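Local coordinates for protein alginase (Pseudoalteromonas, PDB 4Q8K) that cleaves alginate as a polysaccharide lyase of family 18, probably by beta-elimination at the glycosidic bonds of the uronic acid chain, at residues His179-Pro182 against Trp187-Glu190; Tyr191-Ser196 against Tyr364-Asn369; Val214-Gly219 against Gly256-Tyr261; Leu264-Thr267 against Glu271-Phe274. All blocks are in the same frame, centred on the assembly; numbering follows the deposited sequence.

Interaction 1 of 4, residues His179-Pro182 against Trp187-Glu190; sequences HITP and WRHE. With SO4 (sulfate ion), chain D.
His179 and Arg188 are joined through their backbones as an antiparallel hydrogen-bonded pair. His179 N donates to Arg188 O at 3.2 Å, and Arg188 N donates back to His179 O at 3.0 Å. This is a single bridge, which sets the loop 179-182 beside strand 186-193.

A water adds a second link. It donates to His179 O and accepts from Arg188 NE at 2.8 Å. The carbonyl of His179 therefore takes two donors, one from the backbone and one from the water.

The polar end of Arg188 meets a sulfate ion, probably from the crystallisation liquor. NH1 of Arg188 donates to sulfate O3 at 2.9 Å, with an N-H...O angle of 161°. NH2 of Arg188 reaches sulfate O4 at 3.2 Å. The sulfate sits at the guanidinium edge, in its plane. Thr181 OG1 donates to the same O4 at 2.7 Å. The bend of the arginine chain at chi3 (59°) turns the guanidinium toward Thr181, whose CG2 lies over one face.

The apolar part is small. Ile180 CG2 meets the edge of the Trp187 indole at CD1, 3.5 Å away. Beyond the segments, Phe347 also meets the Trp187 ring, and Tyr322 makes a cation-pi contact with Arg188.

Arg188 also pairs with Glu157, while its bridge to Glu190 is long. These acids would offset its charge in part. The hydroxyl and the two guanidinium nitrogens together grip one anion; whether anything but sulfate uses the place is not established.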
# COMPACT_ATOMS: atom_id res chain seq x y z
N HIS A 179 10.50 -2.27 8.94
CA HIS A 179 11.21 -3.05 7.94
C HIS A 179 11.72 -2.19 6.80
O HIS A 179 10.99 -1.36 6.27
CB HIS A 179 10.31 -4.16 7.39
CG HIS A 179 11.07 -5.23 6.68
ND1 HIS A 179 11.68 -6.27 7.34
CD2 HIS A 179 11.36 -5.39 5.37
CE1 HIS A 179 12.29 -7.05 6.46
NE2 HIS A 179 12.11 -6.54 5.26
N ILE A 180 12.98 -2.39 6.42
CA ILE A 180 13.54 -1.66 5.28
C ILE A 180 14.09 -2.56 4.18
O ILE A 180 14.25 -3.77 4.35
CB ILE A 180 14.67 -0.69 5.70
CG1 ILE A 180 15.88 -1.46 6.24
CG2 ILE A 180 14.18 0.33 6.72
CD1 ILE A 180 17.10 -0.58 6.44
N THR A 181 14.39 -1.93 3.04
CA THR A 181 15.02 -2.58 1.90
C THR A 181 16.09 -1.63 1.36
O THR A 181 16.15 -0.48 1.77
CB THR A 181 13.99 -2.83 0.78
OG1 THR A 181 13.49 -1.56 0.33
CG2 THR A 181 12.84 -3.67 1.28
N PRO A 182 16.92 -2.11 0.41
CA PRO A 182 17.99 -1.23 -0.10
C PRO A 182 17.46 0.05 -0.74
O PRO A 182 18.08 1.10 -0.57
CB PRO A 182 18.68 -2.10 -1.15
CG PRO A 182 18.43 -3.51 -0.67
CD PRO A 182 17.06 -3.49 -0.08
N TRP A 187 9.52 3.04 6.22
CA TRP A 187 9.43 1.81 6.98
C TRP A 187 8.20 1.08 6.51
O TRP A 187 7.19 1.71 6.22
CB TRP A 187 9.25 2.12 8.46
CG TRP A 187 10.53 2.28 9.21
CD1 TRP A 187 11.79 1.90 8.79
CD2 TRP A 187 10.69 2.87 10.49
NE1 TRP A 187 12.71 2.22 9.76
CE2 TRP A 187 12.06 2.80 10.82
CE3 TRP A 187 9.81 3.44 11.41
CZ2 TRP A 187 12.57 3.31 12.01
CZ3 TRP A 187 10.30 3.92 12.60
CH2 TRP A 187 11.68 3.85 12.89
N ARG A 188 8.26 -0.25 6.45
CA ARG A 188 7.09 -1.01 6.02
C ARG A 188 6.74 -2.18 6.93
O ARG A 188 7.58 -2.71 7.67
CB ARG A 188 7.24 -1.52 4.58
CG ARG A 188 8.10 -2.77 4.46
CD ARG A 188 8.41 -3.11 3.02
NE ARG A 188 9.11 -2.02 2.34
CZ ARG A 188 9.54 -2.07 1.09
NH1 ARG A 188 9.34 -3.15 0.34
NH2 ARG A 188 10.18 -1.03 0.57
N HIS A 189 5.47 -2.57 6.85
CA HIS A 189 4.97 -3.80 7.44
C HIS A 189 3.98 -4.32 6.40
O HIS A 189 2.92 -3.74 6.23
CB HIS A 189 4.25 -3.50 8.74
CG HIS A 189 4.23 -4.66 9.69
ND1 HIS A 189 3.47 -4.66 10.84
CD2 HIS A 189 4.86 -5.86 9.65
CE1 HIS A 189 3.65 -5.80 11.48
NE2 HIS A 189 4.49 -6.54 10.79
N GLU A 190 4.35 -5.39 5.71
CA GLU A 190 3.73 -5.68 4.42
C GLU A 190 3.84 -7.16 4.05
O GLU A 190 4.80 -7.85 4.44
CB GLU A 190 4.48 -4.85 3.39
CG GLU A 190 3.98 -4.86 1.98
CD GLU A 190 4.80 -3.92 1.12
OE1 GLU A 190 5.92 -4.30 0.71
OE2 GLU A 190 4.33 -2.79 0.88
S SO4 D . 11.62 -2.12 -2.87
O1 SO4 D . 12.75 -2.79 -3.50
O2 SO4 D . 10.80 -1.49 -3.91
O3 SO4 D . 10.84 -3.10 -2.11
O4 SO4 D . 12.12 -1.09 -1.96
O HOH W 1 10.63 -0.03 3.61

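Interaction 2 of 4, residues Tyr191-Ser196 against Tyr364-Asn369; sequences YKVKES and YTRETN
Val193 points both its methyl groups at the polar ends of Tyr364 and Arg366. CG1 of Val193 lies over one face of the Arg366 guanidinium, offset toward its rim, with NH1 of Arg366 3.9 Å away. The other methyl, CG2, is 3.9 Å from Tyr364 OH. The valine branch meets the tyrosine nearly at a right angle and the arginine at a slant.

Arg366 and Tyr364 come from the same strand, two residues apart, so their side chains leave on the same side. In both, CG stands opposite the backbone N (chi1 179° in Arg366). The extended arginine chain then carries NH1 of Arg366 to Tyr364 OH, where it donates a hydrogen bond of 3.2 Å with an N-H...O angle of 148°. The hydroxyl lies almost in the guanidinium plane.

The contact lies between the two sheets of a beta-sandwich. Strand 186-193 belongs to one and strand 355-368 to the other. Tyr364 OH is also bonded to Glu206, and Arg366 NH2 to the carbonyl of Leu197. Phe154 meets the Tyr364 ring edge-to-face, and Phe317 packs on both Val193 and Tyr364.

With an alanine at Arg366, Val193 CG1 would probably lose the flat surface beneath it, and both Tyr364 OH and the Leu197 carbonyl would be left without this donor.

Across the segments the meeting is van der Waals alone. NH1 and NH2 each have an oxygen partner, Tyr364 OH and the Leu197 carbonyl, and one face is left for a methyl group, so a charged group can pack against valine here.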
# COMPACT_ATOMS: atom_id res chain seq x y z
N TYR A 191 2.86 -7.64 3.28
CA TYR A 191 2.94 -8.96 2.68
C TYR A 191 3.17 -8.81 1.18
O TYR A 191 2.68 -7.87 0.57
CB TYR A 191 1.63 -9.73 2.89
CG TYR A 191 1.40 -10.28 4.28
CD1 TYR A 191 2.12 -11.38 4.74
CD2 TYR A 191 0.45 -9.73 5.12
CE1 TYR A 191 1.90 -11.90 5.99
CE2 TYR A 191 0.22 -10.23 6.38
CZ TYR A 191 0.95 -11.32 6.81
OH TYR A 191 0.73 -11.82 8.07
N LYS A 192 3.91 -9.75 0.59
CA LYS A 192 4.17 -9.72 -0.85
C LYS A 192 4.03 -11.11 -1.47
O LYS A 192 4.44 -12.10 -0.87
CB LYS A 192 5.56 -9.16 -1.13
CG LYS A 192 6.67 -9.91 -0.39
CD LYS A 192 8.05 -9.44 -0.82
CE LYS A 192 9.14 -10.21 -0.05
NZ LYS A 192 10.51 -9.80 -0.48
N VAL A 193 3.46 -11.19 -2.66
CA VAL A 193 3.42 -12.47 -3.36
C VAL A 193 4.85 -12.98 -3.53
O VAL A 193 5.73 -12.27 -4.02
CB VAL A 193 2.74 -12.35 -4.74
CG1 VAL A 193 2.83 -13.66 -5.51
CG2 VAL A 193 1.28 -11.91 -4.59
N LYS A 194 5.08 -14.22 -3.18
CA LYS A 194 6.41 -14.76 -3.22
C LYS A 194 7.02 -14.90 -4.58
O LYS A 194 6.35 -15.10 -5.53
CB LYS A 194 6.47 -16.05 -2.44
CG LYS A 194 5.87 -17.21 -3.16
CD LYS A 194 6.06 -18.51 -2.38
CE LYS A 194 5.26 -18.52 -1.12
NZ LYS A 194 5.43 -19.80 -0.40
N GLU A 195 8.32 -14.80 -4.64
CA GLU A 195 9.03 -14.75 -5.90
C GLU A 195 8.67 -15.88 -6.87
O GLU A 195 8.55 -15.65 -8.07
CB GLU A 195 10.53 -14.78 -5.62
CG GLU A 195 11.40 -14.30 -6.76
CD GLU A 195 12.86 -14.20 -6.35
OE1 GLU A 195 13.29 -15.03 -5.52
OE2 GLU A 195 13.56 -13.29 -6.84
N SER A 196 8.48 -17.09 -6.35
CA SER A 196 8.35 -18.26 -7.22
C SER A 196 7.04 -18.27 -7.98
O SER A 196 6.92 -18.93 -9.01
CB SER A 196 8.52 -19.57 -6.43
OG SER A 196 7.46 -19.77 -5.51
N TYR A 364 -8.31 -12.99 -0.91
CA TYR A 364 -7.39 -12.93 -2.01
C TYR A 364 -7.55 -14.14 -2.88
O TYR A 364 -7.55 -15.22 -2.41
CB TYR A 364 -5.93 -12.83 -1.54
CG TYR A 364 -4.98 -12.71 -2.66
CD1 TYR A 364 -4.82 -11.54 -3.35
CD2 TYR A 364 -4.26 -13.79 -3.07
CE1 TYR A 364 -3.93 -11.46 -4.39
CE2 TYR A 364 -3.39 -13.72 -4.11
CZ TYR A 364 -3.22 -12.57 -4.77
OH TYR A 364 -2.37 -12.55 -5.82
N THR A 365 -7.71 -13.91 -4.17
CA THR A 365 -7.71 -15.00 -5.12
C THR A 365 -6.75 -14.72 -6.23
O THR A 365 -6.59 -13.61 -6.63
CB THR A 365 -9.09 -15.26 -5.75
OG1 THR A 365 -9.37 -14.24 -6.67
CG2 THR A 365 -10.16 -15.28 -4.75
N ARG A 366 -6.16 -15.79 -6.73
CA ARG A 366 -5.16 -15.73 -7.74
C ARG A 366 -5.28 -16.92 -8.69
O ARG A 366 -5.19 -18.03 -8.28
CB ARG A 366 -3.80 -15.79 -7.08
CG ARG A 366 -2.63 -15.76 -8.00
CD ARG A 366 -1.35 -15.97 -7.20
NE ARG A 366 -0.19 -15.82 -8.04
CZ ARG A 366 0.31 -14.66 -8.40
NH1 ARG A 366 -0.24 -13.56 -7.98
NH2 ARG A 366 1.35 -14.61 -9.17
N GLU A 367 -5.53 -16.64 -9.95
CA GLU A 367 -5.49 -17.64 -11.01
C GLU A 367 -4.59 -17.27 -12.15
O GLU A 367 -4.62 -16.20 -12.67
CB GLU A 367 -6.89 -17.97 -11.52
CG GLU A 367 -7.86 -16.82 -11.57
CD GLU A 367 -9.17 -17.13 -10.88
OE1 GLU A 367 -9.15 -17.80 -9.84
OE2 GLU A 367 -10.21 -16.71 -11.39
N THR A 368 -3.76 -18.21 -12.56
CA THR A 368 -2.75 -17.93 -13.55
C THR A 368 -3.07 -18.59 -14.89
O THR A 368 -3.72 -19.62 -14.94
CB THR A 368 -1.38 -18.37 -13.04
OG1 THR A 368 -1.25 -17.97 -11.68
CG2 THR A 368 -0.32 -17.72 -13.82
N ASN A 369 -2.58 -18.00 -15.98
CA ASN A 369 -2.87 -18.47 -17.33
C ASN A 369 -1.65 -18.35 -18.22
O ASN A 369 -0.53 -18.56 -17.65
CB ASN A 369 -4.04 -17.69 -17.90
CG ASN A 369 -4.76 -18.43 -19.01
OD1 ASN A 369 -4.21 -18.65 -20.07
ND2 ASN A 369 -6.02 -18.78 -18.77

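Interaction 3 of 4, residues Val214-Gly219 against Gly256-Tyr261; sequences VEMSDG and GIFDVY. With CA (calcium ion), chain B.
The Phe258 ring meets segment 214-219 chiefly through its edge. Two backbone carbonyls come to its far end: Met216 O is 3.3 Å from CZ of Phe258, and Ser217 O is 3.5 Å from the same atom. Both oxygens lie near the ring plane, as weak C-H...O partners of its slightly positive rim. The Met216 side chain crosses the ring at a slant, and its CE methyl is 3.6 Å from CE2 of Phe258. The thioether reaches there through a bend at its last torsion (chi3 57°). With an alanine at Phe258, the Met216 methyl would probably lose its packing partner, and a gap would be likely to open beside the two carbonyls.

The contact lies between the sheets of the jelly-roll beta-sandwich, as in other alginate lyases of the concanavalin-like clan. Strand 204-216 is in one sheet and strand 257-265 in the other. Val240 and Asp242 also touch Phe258.

Nearby, Asp218 OD1 is 3.2 Å from CA of Gly256. A side chain at Gly256 would collide with that oxygen, and at its backbone angles a beta carbon would also press on the carbonyl before it. Gly219 N and Gly256 N both donate to Asp242 OD2, so one carboxylate oxygen holds both segments.

The next residue binds the calcium ion. Ile257 O is 2.4 Å from it, and a water 2.5 Å. Asp242, Asp250, Val252 and Asn255 supply the other protein ligands. The water is 2.7 Å from Asp259 OD2, to which it probably donates, so Asp259 lies in the metal's second shell.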
# COMPACT_ATOMS: atom_id res chain seq x y z
N VAL A 214 -7.84 2.90 9.21
CA VAL A 214 -6.56 3.58 9.26
C VAL A 214 -6.53 4.55 10.42
O VAL A 214 -7.42 5.37 10.58
CB VAL A 214 -6.24 4.33 7.94
CG1 VAL A 214 -4.89 5.01 8.03
CG2 VAL A 214 -6.28 3.38 6.74
N GLU A 215 -5.51 4.41 11.27
CA GLU A 215 -5.28 5.35 12.36
C GLU A 215 -3.87 5.88 12.18
O GLU A 215 -2.91 5.10 12.20
CB GLU A 215 -5.41 4.65 13.71
CG GLU A 215 -6.78 4.07 14.00
CD GLU A 215 -6.75 3.08 15.15
OE1 GLU A 215 -6.91 3.52 16.31
OE2 GLU A 215 -6.52 1.87 14.90
N MET A 216 -3.74 7.18 11.96
CA MET A 216 -2.43 7.74 11.63
C MET A 216 -2.34 9.22 11.99
O MET A 216 -3.30 9.97 11.83
CB MET A 216 -2.12 7.55 10.14
CG MET A 216 -0.78 8.11 9.68
SD MET A 216 -0.10 7.31 8.20
CE MET A 216 -1.43 7.55 7.01
N SER A 217 -1.16 9.63 12.45
CA SER A 217 -0.89 11.03 12.77
C SER A 217 -1.10 11.96 11.58
O SER A 217 -0.86 11.59 10.43
CB SER A 217 0.56 11.20 13.23
OG SER A 217 0.87 10.29 14.27
N ASP A 218 -1.53 13.19 11.86
CA ASP A 218 -1.62 14.22 10.83
C ASP A 218 -0.35 14.25 9.98
O ASP A 218 0.77 14.17 10.51
CB ASP A 218 -1.86 15.60 11.44
CG ASP A 218 -3.20 15.72 12.16
OD1 ASP A 218 -4.04 14.80 12.06
OD2 ASP A 218 -3.44 16.75 12.82
N GLY A 219 -0.53 14.34 8.67
CA GLY A 219 0.58 14.48 7.74
C GLY A 219 1.14 13.16 7.25
O GLY A 219 1.99 13.14 6.36
N GLY A 256 -5.25 16.21 8.90
CA GLY A 256 -5.91 15.06 9.49
C GLY A 256 -6.91 14.40 8.55
O GLY A 256 -7.45 13.35 8.85
N ILE A 257 -7.17 15.04 7.41
CA ILE A 257 -8.05 14.46 6.41
C ILE A 257 -7.19 13.77 5.36
O ILE A 257 -6.51 14.42 4.57
CB ILE A 257 -8.94 15.52 5.74
CG1 ILE A 257 -9.81 16.21 6.79
CG2 ILE A 257 -9.81 14.88 4.65
CD1 ILE A 257 -10.73 17.29 6.21
N PHE A 258 -7.21 12.44 5.35
CA PHE A 258 -6.37 11.71 4.43
C PHE A 258 -7.08 11.49 3.10
O PHE A 258 -8.23 11.07 3.08
CB PHE A 258 -5.99 10.35 5.04
CG PHE A 258 -5.23 10.47 6.32
CD1 PHE A 258 -5.90 10.55 7.53
CD2 PHE A 258 -3.85 10.57 6.31
CE1 PHE A 258 -5.20 10.68 8.72
CE2 PHE A 258 -3.14 10.70 7.50
CZ PHE A 258 -3.82 10.76 8.70
N ASP A 259 -6.39 11.82 2.01
CA ASP A 259 -6.85 11.46 0.69
C ASP A 259 -6.57 9.98 0.46
O ASP A 259 -5.51 9.47 0.82
CB ASP A 259 -6.11 12.27 -0.37
CG ASP A 259 -6.50 13.73 -0.33
OD1 ASP A 259 -7.68 14.04 -0.58
OD2 ASP A 259 -5.63 14.57 -0.04
N VAL A 260 -7.54 9.28 -0.12
CA VAL A 260 -7.31 7.91 -0.53
C VAL A 260 -7.39 7.92 -2.04
O VAL A 260 -8.40 8.32 -2.61
CB VAL A 260 -8.38 6.96 0.03
CG1 VAL A 260 -8.12 5.53 -0.45
CG2 VAL A 260 -8.44 7.03 1.55
N TYR A 261 -6.31 7.51 -2.69
CA TYR A 261 -6.25 7.60 -4.13
C TYR A 261 -5.40 6.49 -4.69
O TYR A 261 -4.69 5.79 -3.95
CB TYR A 261 -5.71 8.97 -4.59
CG TYR A 261 -4.30 9.31 -4.13
CD1 TYR A 261 -3.19 8.96 -4.89
CD2 TYR A 261 -4.10 10.00 -2.95
CE1 TYR A 261 -1.91 9.29 -4.49
CE2 TYR A 261 -2.81 10.33 -2.53
CZ TYR A 261 -1.73 9.98 -3.31
OH TYR A 261 -0.46 10.30 -2.88
CA CA B . -5.27 16.42 4.16
O HOH W 2 -4.30 15.69 1.96

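Interaction 4 of 4, residues Leu264-Thr267 against Glu271-Phe274; sequences LRNT and EEKF
Arg265 sends CG opposite its backbone N (chi1 -166°) and then bends at chi3, which folds the guanidinium back over Glu271. Glu271 holds CG anti to its carbonyl carbon (chi1 -69°), which sets CG against one guanidinium face, 3.6 Å from Arg265 CZ; the chain then runs extended to the carboxylate. The carboxylate and guanidinium planes are 25° apart. Glu271 OE2 is 3.1 Å from NH1 of Arg265. This is a salt bridge, and the attraction is electrostatic, since the oxygen sits off the plane in which the N-H groups point. The N-H groups serve elsewhere: NE donates to the carbonyl of Thr234 and NH2 to that of Gly269. Glu271 has further mates in Lys237 and Arg263, so its charge is probably well balanced.

The two segments form the end of a beta hairpin made by strands 257-265 and 271-280. Leu264 and Glu272 are an antiparallel hydrogen-bonded pair. Leu264 N donates to Glu272 O at 2.8 Å, and Glu272 N donates to Leu264 O at 2.7 Å. Arg265 and Glu271 are the non-hydrogen-bonded pair that follows. Here the alpha carbon of Glu271 makes a C-H...O contact of 3.4 Å with Leu264 O.

Leu264 and Glu272 project from the other face of the sheet. Ile307 touches both of them and Asn266 as well. The carboxylate of Glu272 reaches Asn266, with OE2 3.5 Å from CB of Asn266.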
# COMPACT_ATOMS: atom_id res chain seq x y z
N LEU A 264 -2.04 4.39 -11.22
CA LEU A 264 -1.91 3.26 -12.12
C LEU A 264 -0.98 3.61 -13.28
O LEU A 264 -1.19 4.61 -13.97
CB LEU A 264 -3.28 2.85 -12.69
CG LEU A 264 -4.33 2.45 -11.66
CD1 LEU A 264 -5.68 2.17 -12.35
CD2 LEU A 264 -3.86 1.24 -10.88
N ARG A 265 0.04 2.79 -13.50
CA ARG A 265 0.96 3.06 -14.60
C ARG A 265 0.41 2.52 -15.92
O ARG A 265 0.27 1.31 -16.09
CB ARG A 265 2.33 2.46 -14.31
CG ARG A 265 3.43 2.97 -15.23
CD ARG A 265 4.82 2.57 -14.72
NE ARG A 265 5.17 3.15 -13.42
CZ ARG A 265 5.59 4.40 -13.24
NH1 ARG A 265 5.89 4.84 -12.03
NH2 ARG A 265 5.71 5.22 -14.28
N ASN A 266 0.09 3.41 -16.86
CA ASN A 266 -0.51 2.96 -18.12
C ASN A 266 0.47 2.28 -19.08
O ASN A 266 1.66 2.12 -18.77
CB ASN A 266 -1.32 4.08 -18.80
CG ASN A 266 -0.46 5.26 -19.28
OD1 ASN A 266 -0.93 6.40 -19.30
ND2 ASN A 266 0.76 4.98 -19.70
N THR A 267 -0.03 1.87 -20.24
CA THR A 267 0.76 1.11 -21.20
C THR A 267 1.86 1.96 -21.85
O THR A 267 2.78 1.42 -22.46
CB THR A 267 -0.12 0.48 -22.31
OG1 THR A 267 -0.88 1.50 -22.97
CG2 THR A 267 -1.07 -0.55 -21.72
N GLU A 271 2.06 7.31 -15.14
CA GLU A 271 1.09 7.10 -14.08
C GLU A 271 -0.14 7.97 -14.27
O GLU A 271 -0.05 9.16 -14.55
CB GLU A 271 1.70 7.38 -12.70
CG GLU A 271 2.74 6.36 -12.27
CD GLU A 271 3.17 6.54 -10.82
OE1 GLU A 271 3.19 7.69 -10.32
OE2 GLU A 271 3.46 5.53 -10.16
N GLU A 272 -1.30 7.34 -14.11
CA GLU A 272 -2.56 8.08 -14.02
C GLU A 272 -3.05 7.98 -12.58
O GLU A 272 -3.08 6.90 -12.01
CB GLU A 272 -3.59 7.48 -14.98
CG GLU A 272 -3.12 7.51 -16.43
CD GLU A 272 -4.16 7.00 -17.43
OE1 GLU A 272 -5.38 7.05 -17.15
OE2 GLU A 272 -3.73 6.55 -18.52
N LYS A 273 -3.41 9.12 -12.00
CA LYS A 273 -3.88 9.14 -10.63
C LYS A 273 -5.36 9.49 -10.54
O LYS A 273 -5.91 10.16 -11.43
CB LYS A 273 -3.05 10.12 -9.79
CG LYS A 273 -3.33 11.60 -10.07
CD LYS A 273 -2.23 12.43 -9.40
CE LYS A 273 -2.69 13.82 -9.00
NZ LYS A 273 -1.53 14.63 -8.47
N PHE A 274 -6.01 9.00 -9.49
CA PHE A 274 -7.45 9.12 -9.35
C PHE A 274 -7.85 9.13 -7.89
O PHE A 274 -7.49 8.23 -7.13
CB PHE A 274 -8.12 7.94 -10.05
CG PHE A 274 -9.57 8.16 -10.36
CD1 PHE A 274 -10.55 7.87 -9.42
CD2 PHE A 274 -9.96 8.62 -11.61
CE1 PHE A 274 -11.90 8.06 -9.72
CE2 PHE A 274 -11.31 8.81 -11.92
CZ PHE A 274 -12.28 8.52 -10.96

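From the N terminus, interaction 1 comes first. It closes a short loop between helix 174-177 and strand 186-193. The same strand then runs directly into interaction 2, whose partner lies at the C-terminal end of the chain on strand 355-368. Interaction 2 thus closes a long loop and joins the two sheets. Interactions 3 and 4 are nested inside it, one after the other. Interaction 3 joins the sheets again beside the calcium site, on the opposite side of the chain's centre, about 29 Å from interaction 2 between centres. Interaction 4 closes the hairpin that continues strand 257-265, and touches interaction 3 where Tyr261 CB meets the carbonyl oxygen of Phe274. None of the four loops cross.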